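Local coordinates for protein toll-like receptor 13 (Mus musculus, PDB 4Z0C) that recognises and binds bacterial 23S ribosomal RNA through its leucine-rich-repeat ectodomain and signals via MYD88 and TRAF6 to NF-kappa-B in innate immunity, at residues E103-L108 against T127-L132; D255-E260 against T283-K288; F367-F372 against N392-S397; G538-P543 against S563-H568. One frame throughout, in Å; residues are numbered along the deposited sequence.

Contact 1: residues E103-L108 against T127-L132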
# COMPACT_ATOMS: atom_id res chain seq x y z
N GLU A 103 -7.12 -6.68 52.12
CA GLU A 103 -6.97 -5.71 53.20
C GLU A 103 -6.09 -4.53 52.76
O GLU A 103 -5.07 -4.69 52.09
CB GLU A 103 -6.40 -6.36 54.46
CG GLU A 103 -6.84 -5.69 55.77
CD GLU A 103 -8.26 -6.05 56.22
OE1 GLU A 103 -8.68 -7.22 56.05
OE2 GLU A 103 -8.97 -5.16 56.75
N GLY A 104 -6.52 -3.33 53.12
CA GLY A 104 -5.82 -2.10 52.79
C GLY A 104 -6.41 -1.33 51.63
O GLY A 104 -6.11 -0.16 51.43
N LEU A 105 -7.29 -1.97 50.87
CA LEU A 105 -7.79 -1.35 49.65
C LEU A 105 -9.00 -0.49 49.96
O LEU A 105 -10.03 -0.61 49.30
CB LEU A 105 -8.09 -2.41 48.60
CG LEU A 105 -6.82 -3.11 48.12
CD1 LEU A 105 -7.16 -4.37 47.36
CD2 LEU A 105 -5.98 -2.16 47.26
N SER A 106 -8.84 0.39 50.94
CA SER A 106 -9.99 1.10 51.52
C SER A 106 -10.53 2.21 50.62
O SER A 106 -11.59 2.77 50.91
CB SER A 106 -9.67 1.62 52.93
OG SER A 106 -8.89 2.80 52.89
N SER A 107 -9.82 2.51 49.54
CA SER A 107 -10.30 3.46 48.54
C SER A 107 -10.68 2.81 47.19
O SER A 107 -11.14 3.50 46.28
CB SER A 107 -9.26 4.55 48.30
OG SER A 107 -9.19 5.43 49.40
N LEU A 108 -10.47 1.50 47.06
CA LEU A 108 -10.72 0.80 45.79
C LEU A 108 -12.13 1.04 45.28
O LEU A 108 -13.09 0.68 45.96
CB LEU A 108 -10.49 -0.70 45.95
CG LEU A 108 -10.24 -1.46 44.65
CD1 LEU A 108 -8.87 -1.08 44.10
CD2 LEU A 108 -10.32 -2.94 44.90
N THR A 127 -14.77 -7.60 52.39
CA THR A 127 -14.97 -6.75 53.58
C THR A 127 -14.18 -5.42 53.66
O THR A 127 -14.77 -4.39 53.99
CB THR A 127 -14.77 -7.56 54.89
OG1 THR A 127 -15.66 -8.68 54.90
CG2 THR A 127 -15.07 -6.68 56.09
N PRO A 128 -12.87 -5.43 53.33
CA PRO A 128 -12.17 -4.13 53.36
C PRO A 128 -12.63 -3.16 52.26
O PRO A 128 -12.29 -1.98 52.32
CB PRO A 128 -10.70 -4.50 53.15
CG PRO A 128 -10.61 -5.96 53.42
CD PRO A 128 -11.94 -6.54 53.06
N LEU A 129 -13.40 -3.63 51.28
CA LEU A 129 -13.71 -2.83 50.11
C LEU A 129 -14.89 -1.90 50.33
O LEU A 129 -15.89 -1.97 49.63
CB LEU A 129 -13.96 -3.72 48.90
CG LEU A 129 -12.81 -4.69 48.63
CD1 LEU A 129 -13.08 -5.49 47.37
CD2 LEU A 129 -11.47 -3.95 48.57
N ILE A 130 -14.75 -1.00 51.30
CA ILE A 130 -15.84 -0.11 51.69
C ILE A 130 -16.22 0.97 50.67
O ILE A 130 -17.21 1.67 50.87
CB ILE A 130 -15.53 0.58 53.03
CG1 ILE A 130 -14.16 1.27 52.94
CG2 ILE A 130 -15.55 -0.44 54.17
CD1 ILE A 130 -13.99 2.39 53.90
N LYS A 131 -15.43 1.10 49.59
CA LYS A 131 -15.71 2.10 48.55
C LYS A 131 -16.00 1.50 47.17
O LYS A 131 -16.27 2.23 46.21
CB LYS A 131 -14.53 3.08 48.43
CG LYS A 131 -14.25 3.90 49.67
CD LYS A 131 -14.79 5.32 49.53
CE LYS A 131 -15.02 5.95 50.90
NZ LYS A 131 -14.39 7.29 51.05
N LEU A 132 -15.99 0.17 47.09
CA LEU A 132 -16.10 -0.53 45.82
C LEU A 132 -17.45 -0.27 45.15
O LEU A 132 -18.50 -0.63 45.69
CB LEU A 132 -15.90 -2.03 46.03
CG LEU A 132 -15.64 -2.75 44.71
CD1 LEU A 132 -14.29 -2.27 44.19
CD2 LEU A 132 -15.64 -4.26 44.90
O HOH W 1 -13.10 0.15 48.68
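L105, L108, L129 and L132 make the tight side of this contact, where matching loops of successive leucine-rich repeats lie one against the other. Here L129 works mainly through CD2, which reaches CB of L105 at 3.7 Å and CD2 of L108 at 4.0 Å. L108 and L132 then lie side by side and point the same way, CD2 of the first 4.1 Å from CD1 of the second. Both swing CG opposite the backbone N (chi1 -160° and -165°), the same torsion repeated one coil later. Type I turns from L105 to L108 and from L129 to L132 repeat the backbone course as well. No direct hydrogen bond crosses. Instead one water donates to L105 O and to L108 O (2.8 Å) and accepts from K131 N at 2.7 Å, tying turn to turn. The outer side is more open to solvent: the partly exposed P128 sets its CG 3.5 Å from E103 OE1, the two side chains crossing at about a right angle. K131, though exposed, brings its CG within 3.1 Å of S106 O, then bends at chi2 and carries its amine away, and the exposed I130 leans CG1 on the same carbonyl. S107 OG bonds instead to E83 O. The segments lead into the adjacent parallel strands 110-112 and 134-136, while L105 continues the apolar column back to F79 and L85.

Contact 2: residues D255-E260 against T283-K288. With NAG (2-acetamido-2-deoxy-beta-D-glucopyranose), chain F.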
# COMPACT_ATOMS: atom_id res chain seq x y z
N ASP A 255 -35.05 -4.67 25.11
CA ASP A 255 -34.39 -5.33 24.01
C ASP A 255 -35.00 -6.72 23.88
O ASP A 255 -34.84 -7.55 24.76
CB ASP A 255 -32.86 -5.41 24.25
CG ASP A 255 -32.08 -5.71 22.95
OD1 ASP A 255 -32.66 -6.28 22.00
OD2 ASP A 255 -30.87 -5.39 22.89
N LEU A 256 -35.69 -6.95 22.77
CA LEU A 256 -36.36 -8.22 22.52
C LEU A 256 -35.83 -8.99 21.29
O LEU A 256 -36.55 -9.81 20.71
CB LEU A 256 -37.88 -7.99 22.37
CG LEU A 256 -38.64 -7.64 23.65
CD1 LEU A 256 -40.08 -7.30 23.34
CD2 LEU A 256 -38.57 -8.82 24.61
N SER A 257 -34.59 -8.72 20.90
CA SER A 257 -34.01 -9.35 19.69
C SER A 257 -33.86 -10.87 19.80
O SER A 257 -33.65 -11.40 20.88
CB SER A 257 -32.64 -8.73 19.41
OG SER A 257 -32.70 -7.31 19.40
N ASN A 258 -33.92 -11.56 18.67
CA ASN A 258 -33.65 -13.00 18.66
C ASN A 258 -32.16 -13.24 18.84
O ASN A 258 -31.35 -12.33 18.64
CB ASN A 258 -34.08 -13.61 17.33
CG ASN A 258 -35.57 -13.62 17.16
OD1 ASN A 258 -36.33 -13.68 18.13
ND2 ASN A 258 -36.02 -13.54 15.90
N TRP A 259 -31.77 -14.48 19.14
CA TRP A 259 -30.37 -14.85 19.08
C TRP A 259 -29.93 -14.98 17.62
O TRP A 259 -28.93 -14.38 17.22
CB TRP A 259 -30.09 -16.16 19.81
CG TRP A 259 -28.63 -16.40 20.03
CD1 TRP A 259 -27.61 -16.14 19.16
CD2 TRP A 259 -28.01 -16.89 21.23
NE1 TRP A 259 -26.40 -16.46 19.72
CE2 TRP A 259 -26.62 -16.92 21.00
CE3 TRP A 259 -28.50 -17.31 22.48
CZ2 TRP A 259 -25.70 -17.36 21.97
CZ3 TRP A 259 -27.59 -17.75 23.44
CH2 TRP A 259 -26.21 -17.77 23.18
N GLU A 260 -30.67 -15.79 16.87
CA GLU A 260 -30.43 -16.03 15.45
C GLU A 260 -31.69 -15.79 14.61
O GLU A 260 -32.81 -15.79 15.12
CB GLU A 260 -29.93 -17.46 15.21
CG GLU A 260 -28.54 -17.74 15.74
CD GLU A 260 -27.48 -16.83 15.13
OE1 GLU A 260 -27.68 -16.38 13.97
OE2 GLU A 260 -26.45 -16.58 15.79
N THR A 283 -37.52 3.38 24.05
CA THR A 283 -36.50 2.73 23.25
C THR A 283 -36.81 1.24 23.13
O THR A 283 -36.98 0.55 24.14
CB THR A 283 -35.11 2.89 23.87
OG1 THR A 283 -34.66 4.24 23.70
CG2 THR A 283 -34.11 1.95 23.22
N LEU A 284 -36.91 0.78 21.89
CA LEU A 284 -37.12 -0.64 21.61
C LEU A 284 -36.08 -1.14 20.61
O LEU A 284 -36.04 -0.70 19.46
CB LEU A 284 -38.55 -0.90 21.10
CG LEU A 284 -38.80 -2.35 20.71
CD1 LEU A 284 -38.62 -3.27 21.90
CD2 LEU A 284 -40.17 -2.54 20.08
N VAL A 285 -35.25 -2.07 21.08
CA VAL A 285 -34.30 -2.75 20.22
C VAL A 285 -34.90 -4.09 19.78
O VAL A 285 -35.20 -4.96 20.59
CB VAL A 285 -32.93 -2.88 20.90
CG1 VAL A 285 -31.90 -3.53 19.97
CG2 VAL A 285 -32.42 -1.49 21.31
N PHE A 286 -35.06 -4.24 18.47
CA PHE A 286 -35.97 -5.23 17.90
C PHE A 286 -35.31 -5.89 16.67
O PHE A 286 -35.70 -5.64 15.53
CB PHE A 286 -37.26 -4.51 17.51
CG PHE A 286 -38.51 -5.32 17.70
CD1 PHE A 286 -38.72 -6.02 18.88
CD2 PHE A 286 -39.50 -5.35 16.72
CE1 PHE A 286 -39.88 -6.76 19.07
CE2 PHE A 286 -40.65 -6.08 16.89
CZ PHE A 286 -40.84 -6.79 18.07
N GLN A 287 -34.33 -6.75 16.94
CA GLN A 287 -33.39 -7.23 15.93
C GLN A 287 -33.39 -8.72 15.58
O GLN A 287 -33.83 -9.56 16.36
CB GLN A 287 -31.96 -6.87 16.34
CG GLN A 287 -31.69 -5.40 16.44
CD GLN A 287 -30.21 -5.15 16.64
OE1 GLN A 287 -29.48 -6.04 17.08
NE2 GLN A 287 -29.76 -3.95 16.27
N LYS A 288 -32.83 -9.02 14.41
CA LYS A 288 -32.56 -10.39 13.96
C LYS A 288 -33.82 -11.18 13.59
O LYS A 288 -34.10 -12.24 14.15
CB LYS A 288 -31.65 -11.16 14.94
CG LYS A 288 -30.21 -10.66 14.94
CD LYS A 288 -29.27 -11.54 15.78
CE LYS A 288 -27.97 -10.80 16.15
NZ LYS A 288 -27.10 -11.58 17.09
C1 NAG F . -28.38 -6.04 25.18
C2 NAG F . -27.95 -4.71 24.57
C3 NAG F . -27.15 -4.91 23.28
C4 NAG F . -26.06 -5.94 23.51
C5 NAG F . -26.77 -7.21 23.95
C6 NAG F . -25.88 -8.44 24.01
C7 NAG F . -29.21 -2.71 24.83
C8 NAG F . -30.39 -1.86 24.46
N2 NAG F . -29.14 -3.93 24.31
O3 NAG F . -26.62 -3.69 22.83
O4 NAG F . -25.29 -6.10 22.34
O5 NAG F . -27.28 -6.93 25.23
O6 NAG F . -24.65 -8.03 24.54
O7 NAG F . -28.33 -2.31 25.58
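The backbones of D255-E260 and V285-K288 run almost parallel, 6° apart, bridging at D255 and V285 and joined by L256 N to V285 O (3.0 Å) and N258 N to Q287 O (3.1 Å). S257 links side chain to backbone: its OG accepts Q287 N at 3.0 Å and donates to D255 OD1 at 2.8 Å, nearly in line with the carboxylate C-O bond. D255 sends CG anti to its own N (chi1 -163°); its carboxylate lies against V285, and OD2 accepts a hydrogen bond from N2 of the glycan's N-acetylglucosamine at 2.7 Å. V285 CG2 packs beside the acetyl methyl of that sugar. Further along, N258 ND2 gives a hydrogen to K288 O at 2.9 Å from a position tilted 32° off the carbonyl plane, and also bonds to G264 O. K288 stretches out along the other segment, its CD 3.2 Å from W259 O and its NZ only weakly bonded to that oxygen. L256 CB meets the edge of the F286 ring, which also packs on M268 and V271. The sugar is particular to this receptor; parallel pairing of successive turns, with leucine and phenylalanine turned into the core, is typical of the strand side of a leucine-rich-repeat solenoid.

Contact 3: residues F367-F372 against N392-S397. With NAG (2-acetamido-2-deoxy-beta-D-glucopyranose), chain Q.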
# COMPACT_ATOMS: atom_id res chain seq x y z
N PHE A 367 -31.39 5.19 -4.65
CA PHE A 367 -32.56 5.67 -3.96
C PHE A 367 -33.31 6.53 -4.95
O PHE A 367 -32.69 7.27 -5.72
CB PHE A 367 -32.19 6.52 -2.75
CG PHE A 367 -31.36 5.79 -1.74
CD1 PHE A 367 -31.97 5.02 -0.77
CD2 PHE A 367 -29.99 5.87 -1.76
CE1 PHE A 367 -31.22 4.34 0.16
CE2 PHE A 367 -29.23 5.20 -0.83
CZ PHE A 367 -29.86 4.43 0.14
N PRO A 368 -34.64 6.45 -4.93
CA PRO A 368 -35.45 7.27 -5.84
C PRO A 368 -35.49 8.73 -5.43
O PRO A 368 -35.16 9.06 -4.29
CB PRO A 368 -36.83 6.63 -5.74
CG PRO A 368 -36.85 5.98 -4.42
CD PRO A 368 -35.45 5.50 -4.16
N ASP A 369 -35.92 9.57 -6.36
CA ASP A 369 -36.08 11.00 -6.15
C ASP A 369 -36.95 11.29 -4.93
O ASP A 369 -37.98 10.64 -4.72
CB ASP A 369 -36.71 11.65 -7.38
CG ASP A 369 -35.90 11.41 -8.64
OD1 ASP A 369 -34.70 11.07 -8.51
OD2 ASP A 369 -36.47 11.55 -9.74
N PHE A 370 -36.52 12.26 -4.13
CA PHE A 370 -37.23 12.73 -2.94
C PHE A 370 -37.40 11.69 -1.83
O PHE A 370 -38.16 11.92 -0.90
CB PHE A 370 -38.57 13.36 -3.32
CG PHE A 370 -38.47 14.31 -4.48
CD1 PHE A 370 -38.03 15.60 -4.29
CD2 PHE A 370 -38.78 13.88 -5.77
CE1 PHE A 370 -37.92 16.48 -5.37
CE2 PHE A 370 -38.67 14.75 -6.86
CZ PHE A 370 -38.25 16.05 -6.66
N ALA A 371 -36.67 10.58 -1.90
CA ALA A 371 -36.78 9.51 -0.90
C ALA A 371 -36.62 10.01 0.53
O ALA A 371 -37.37 9.60 1.41
CB ALA A 371 -35.77 8.40 -1.17
N PHE A 372 -35.63 10.86 0.77
CA PHE A 372 -35.37 11.34 2.12
C PHE A 372 -36.06 12.67 2.43
O PHE A 372 -36.03 13.14 3.57
CB PHE A 372 -33.86 11.44 2.37
CG PHE A 372 -33.16 10.12 2.32
CD1 PHE A 372 -33.12 9.30 3.44
CD2 PHE A 372 -32.53 9.69 1.16
CE1 PHE A 372 -32.48 8.08 3.39
CE2 PHE A 372 -31.90 8.47 1.11
CZ PHE A 372 -31.87 7.66 2.22
N ASN A 392 -27.71 9.54 -6.46
CA ASN A 392 -28.87 10.21 -7.04
C ASN A 392 -29.17 11.46 -6.23
O ASN A 392 -29.82 11.37 -5.19
CB ASN A 392 -30.12 9.33 -7.07
CG ASN A 392 -31.36 10.09 -7.55
OD1 ASN A 392 -31.24 11.12 -8.24
ND2 ASN A 392 -32.54 9.62 -7.15
N ASN A 393 -28.73 12.60 -6.74
CA ASN A 393 -28.80 13.88 -6.02
C ASN A 393 -30.19 14.26 -5.51
O ASN A 393 -30.32 14.90 -4.46
CB ASN A 393 -28.24 14.98 -6.90
CG ASN A 393 -26.91 14.60 -7.52
OD1 ASN A 393 -26.20 13.73 -7.00
ND2 ASN A 393 -26.56 15.23 -8.64
N LEU A 394 -31.21 13.85 -6.25
CA LEU A 394 -32.60 14.19 -5.93
C LEU A 394 -33.19 13.39 -4.76
O LEU A 394 -34.22 13.77 -4.22
CB LEU A 394 -33.50 14.05 -7.16
CG LEU A 394 -33.38 15.14 -8.22
CD1 LEU A 394 -34.36 14.84 -9.33
CD2 LEU A 394 -33.68 16.51 -7.61
N ALA A 395 -32.53 12.30 -4.38
CA ALA A 395 -32.99 11.53 -3.22
C ALA A 395 -32.79 12.31 -1.92
O ALA A 395 -33.47 12.04 -0.92
CB ALA A 395 -32.28 10.19 -3.15
N PHE A 396 -31.88 13.28 -1.93
CA PHE A 396 -31.55 13.99 -0.70
C PHE A 396 -32.08 15.43 -0.72
O PHE A 396 -31.71 16.25 0.12
CB PHE A 396 -30.03 13.99 -0.47
CG PHE A 396 -29.42 12.61 -0.52
CD1 PHE A 396 -29.61 11.72 0.52
CD2 PHE A 396 -28.65 12.22 -1.60
CE1 PHE A 396 -29.05 10.46 0.49
CE2 PHE A 396 -28.09 10.96 -1.63
CZ PHE A 396 -28.29 10.09 -0.59
N SER A 397 -32.96 15.70 -1.67
CA SER A 397 -33.55 17.02 -1.81
C SER A 397 -34.22 17.50 -0.53
O SER A 397 -35.11 16.83 0.02
CB SER A 397 -34.55 17.01 -2.97
OG SER A 397 -34.96 18.32 -3.29
C1 NAG Q . -42.58 11.50 -2.66
C2 NAG Q . -42.49 13.04 -2.72
C3 NAG Q . -43.00 13.59 -4.06
C4 NAG Q . -42.39 12.81 -5.23
C5 NAG Q . -42.68 11.33 -5.00
C6 NAG Q . -42.32 10.42 -6.18
C7 NAG Q . -42.66 14.45 -0.69
C8 NAG Q . -43.63 15.20 0.18
N2 NAG Q . -43.21 13.64 -1.61
O3 NAG Q . -42.69 14.97 -4.17
O4 NAG Q . -42.90 13.25 -6.46
O5 NAG Q . -42.00 10.94 -3.83
O6 NAG Q . -40.92 10.21 -6.25
O7 NAG Q . -41.44 14.59 -0.53
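N392 grips the opposing loop with a single amide nitrogen. Its ND2 bonds to F367 O at 2.8 Å, almost dead straight (176°), and to D369 OD1 at 2.9 Å; both acceptors lie in the amide plane, which fixes the rotation of the group, although the carboxylate is turned 57° against it. Having CG anti to the backbone N (chi1 174°) aims the amide at the other loop. Two backbone bonds follow: F370 N meets L394 O at 2.8 Å from above the carbonyl plane, and F372 N comes to A395 O at 3.0 Å nearly head-on. The methyl of A395 fits closely against the first loop, 3.3 Å from P368 O and 3.7 Å from F367 CB. The rings of F372 and F396 lie almost parallel but slid apart, with centroids 5.2 Å from each other, so they barely overlap, and L394 O stands over one face of the F370 ring. One shell out, the type II turn P368-A371 and the 3-10 segment 393-395 present these groups. On the outer side N-acetylglucosamine reaches D369 O through a weak bond from O6 and touches F370. W348 holds A371 O through NE1, and its ring meets F372. The loops precede and follow strand 380-382 along the chain, and both F372 and F396 touch its L381, while F367 packs on I343 of strand 342-343.

Contact 4: residues G538-P543 against S563-H568. With nucleotides of chain D.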
# COMPACT_ATOMS: atom_id res chain seq x y z
N GLY A 538 8.90 6.19 -0.30
CA GLY A 538 9.47 7.23 0.54
C GLY A 538 9.32 8.57 -0.14
O GLY A 538 9.23 8.63 -1.36
N ILE A 539 9.31 9.64 0.64
CA ILE A 539 9.27 10.99 0.09
C ILE A 539 10.57 11.26 -0.66
O ILE A 539 10.62 12.08 -1.57
CB ILE A 539 9.04 12.04 1.20
CG1 ILE A 539 8.77 13.43 0.62
CG2 ILE A 539 10.22 12.08 2.13
CD1 ILE A 539 8.19 14.41 1.63
N GLN A 540 11.62 10.52 -0.31
CA GLN A 540 12.95 10.71 -0.91
C GLN A 540 13.46 12.14 -0.81
O GLN A 540 13.60 12.67 0.29
CB GLN A 540 13.01 10.18 -2.35
CG GLN A 540 13.14 8.67 -2.38
CD GLN A 540 12.94 8.08 -3.75
OE1 GLN A 540 13.67 8.39 -4.69
NE2 GLN A 540 11.96 7.19 -3.86
N VAL A 541 13.78 12.76 -1.95
CA VAL A 541 14.41 14.07 -1.88
C VAL A 541 13.36 15.12 -1.58
O VAL A 541 12.54 15.44 -2.43
CB VAL A 541 15.16 14.46 -3.18
CG1 VAL A 541 16.12 15.64 -2.92
CG2 VAL A 541 15.91 13.26 -3.77
N VAL A 542 13.35 15.63 -0.35
CA VAL A 542 12.37 16.66 -0.02
C VAL A 542 12.75 17.97 -0.72
O VAL A 542 13.85 18.45 -0.55
CB VAL A 542 12.25 16.88 1.50
CG1 VAL A 542 11.31 18.02 1.78
CG2 VAL A 542 11.76 15.59 2.19
N PRO A 543 11.83 18.55 -1.52
CA PRO A 543 12.10 19.84 -2.18
C PRO A 543 12.59 20.87 -1.18
O PRO A 543 12.18 20.84 -0.02
CB PRO A 543 10.73 20.24 -2.74
CG PRO A 543 10.06 18.94 -3.01
CD PRO A 543 10.49 18.03 -1.87
N SER A 563 12.67 6.24 2.66
CA SER A 563 13.76 7.18 2.73
C SER A 563 13.30 8.63 2.89
O SER A 563 12.23 8.99 2.40
CB SER A 563 14.66 7.06 1.51
OG SER A 563 13.89 7.30 0.36
N VAL A 564 14.11 9.44 3.58
CA VAL A 564 13.82 10.86 3.77
C VAL A 564 15.14 11.59 3.68
O VAL A 564 16.04 11.35 4.48
CB VAL A 564 13.17 11.17 5.15
CG1 VAL A 564 12.76 12.63 5.21
CG2 VAL A 564 11.96 10.31 5.41
N PHE A 565 15.28 12.46 2.69
CA PHE A 565 16.50 13.23 2.51
C PHE A 565 16.18 14.70 2.68
O PHE A 565 15.54 15.31 1.82
CB PHE A 565 17.12 12.98 1.13
CG PHE A 565 17.35 11.52 0.81
CD1 PHE A 565 17.98 10.69 1.72
CD2 PHE A 565 16.89 10.98 -0.38
CE1 PHE A 565 18.17 9.34 1.43
CE2 PHE A 565 17.09 9.64 -0.68
CZ PHE A 565 17.73 8.81 0.23
N LEU A 566 16.65 15.27 3.79
CA LEU A 566 16.50 16.69 4.09
C LEU A 566 17.92 17.30 4.04
O LEU A 566 18.58 17.46 5.06
CB LEU A 566 15.84 16.85 5.47
CG LEU A 566 14.38 16.37 5.55
CD1 LEU A 566 14.02 15.71 6.89
CD2 LEU A 566 13.44 17.52 5.25
N ASP A 567 18.37 17.60 2.82
CA ASP A 567 19.75 17.99 2.55
C ASP A 567 20.04 19.44 2.89
O ASP A 567 21.18 19.80 3.12
CB ASP A 567 20.11 17.79 1.07
CG ASP A 567 19.92 16.37 0.60
OD1 ASP A 567 19.99 15.42 1.41
OD2 ASP A 567 19.74 16.20 -0.62
N HIS A 568 19.01 20.28 2.86
CA HIS A 568 19.24 21.72 2.93
C HIS A 568 18.70 22.38 4.22
O HIS A 568 19.10 22.00 5.31
CB HIS A 568 18.67 22.37 1.67
CG HIS A 568 19.19 21.77 0.40
ND1 HIS A 568 20.51 21.83 0.03
CD2 HIS A 568 18.56 21.06 -0.57
CE1 HIS A 568 20.68 21.20 -1.12
NE2 HIS A 568 19.51 20.72 -1.50
P C D 10 21.51 8.27 -6.35
OP1 C D 10 21.94 8.90 -7.61
OP2 C D 10 22.51 8.05 -5.26
O5' C D 10 20.31 9.13 -5.77
C5' C D 10 19.17 9.38 -6.58
C4' C D 10 18.89 10.86 -6.69
O4' C D 10 18.55 11.37 -5.37
C3' C D 10 20.07 11.71 -7.20
O3' C D 10 19.57 12.75 -8.05
C2' C D 10 20.63 12.31 -5.92
O2' C D 10 21.27 13.56 -6.10
C1' C D 10 19.37 12.47 -5.06
N1 C D 10 19.65 12.46 -3.62
C2 C D 10 19.61 13.67 -2.91
O2 C D 10 19.30 14.72 -3.49
N3 C D 10 19.90 13.66 -1.60
C4 C D 10 20.24 12.53 -0.99
N4 C D 10 20.51 12.60 0.32
C5 C D 10 20.30 11.28 -1.69
C6 C D 10 20.00 11.29 -2.99
P C D 11 20.12 12.90 -9.56
OP1 C D 11 21.58 12.70 -9.51
OP2 C D 11 19.54 14.17 -10.08
O5' C D 11 19.49 11.65 -10.35
C5' C D 11 18.09 11.59 -10.67
C4' C D 11 17.74 10.33 -11.42
O4' C D 11 18.01 9.17 -10.59
C3' C D 11 16.27 10.15 -11.81
O3' C D 11 15.92 10.85 -12.99
C2' C D 11 16.15 8.64 -11.98
O2' C D 11 16.63 8.24 -13.26
C1' C D 11 17.12 8.12 -10.92
N1 C D 11 16.42 7.65 -9.70
C2 C D 11 15.99 6.33 -9.77
O2 C D 11 16.22 5.70 -10.81
N3 C D 11 15.35 5.78 -8.72
C4 C D 11 15.11 6.50 -7.63
N4 C D 11 14.47 5.87 -6.64
C5 C D 11 15.53 7.86 -7.53
C6 C D 11 16.18 8.40 -8.58
O HOH W 2 16.71 17.41 0.37
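Q540 has a positive phi (54°, psi -122°) and, on the other strand, F565 sets CG away from its carbonyl carbon (chi1 -54°), so that peptide and phenyl ring meet, CD2 of F565 lying 3.6 Å from Q540 C. These segments belong to two strands of a small parallel sheet in the leucine-rich-repeat solenoid. F565 N bonds to Q540 O at 2.9 Å from above the carbonyl plane, whereas V542 N reaches F565 O at 3.1 Å within it. Away from the RNA, V542 lies obliquely across L566, CG2 to CD2, and I539 touches V564. A water donates to V542 O and F565 O and accepts from D567 N. V541 and F565 share the face that meets RNA: cytidine 10 of chain D lays its base over one face of the phenyl ring, C5 above the centre, while V541 CG1 approaches O2 of that base at 3.4 Å. Q540 extends to cytidine 11 of chain D, whose N4 donates to OE1 at 3.3 Å; NE2 of Q540 bonds to H537 O. At the far end D567 faces the pairing edge of cytidine 10: OD1 takes a hydrogen from N4 at 3.1 Å, and OD2 lies 2.7 Å from N3.

How the contacts relate
All four contacts join neighbouring turns of one ring-like leucine-rich-repeat ectodomain, in series from contact 1 to contact 4, none touching another. Contacts 2 and 3 are nearest, their centres 30 Å apart; contacts 1 and 3 lie 60 Å apart, across the centre of the chain, as do contacts 1 and 4 and contacts 2 and 4. Contact 2 belongs to the long run of parallel strands, contacts 1 and 3 to loops between such strands, and contact 4 to the separate sheet of 540-541, 564-566 and 592-594. The same turn-to-turn packing thus builds the ring, while of these four contact 4 alone touches RNA and serves its recognition; contacts 2 and 3 meet sugars instead.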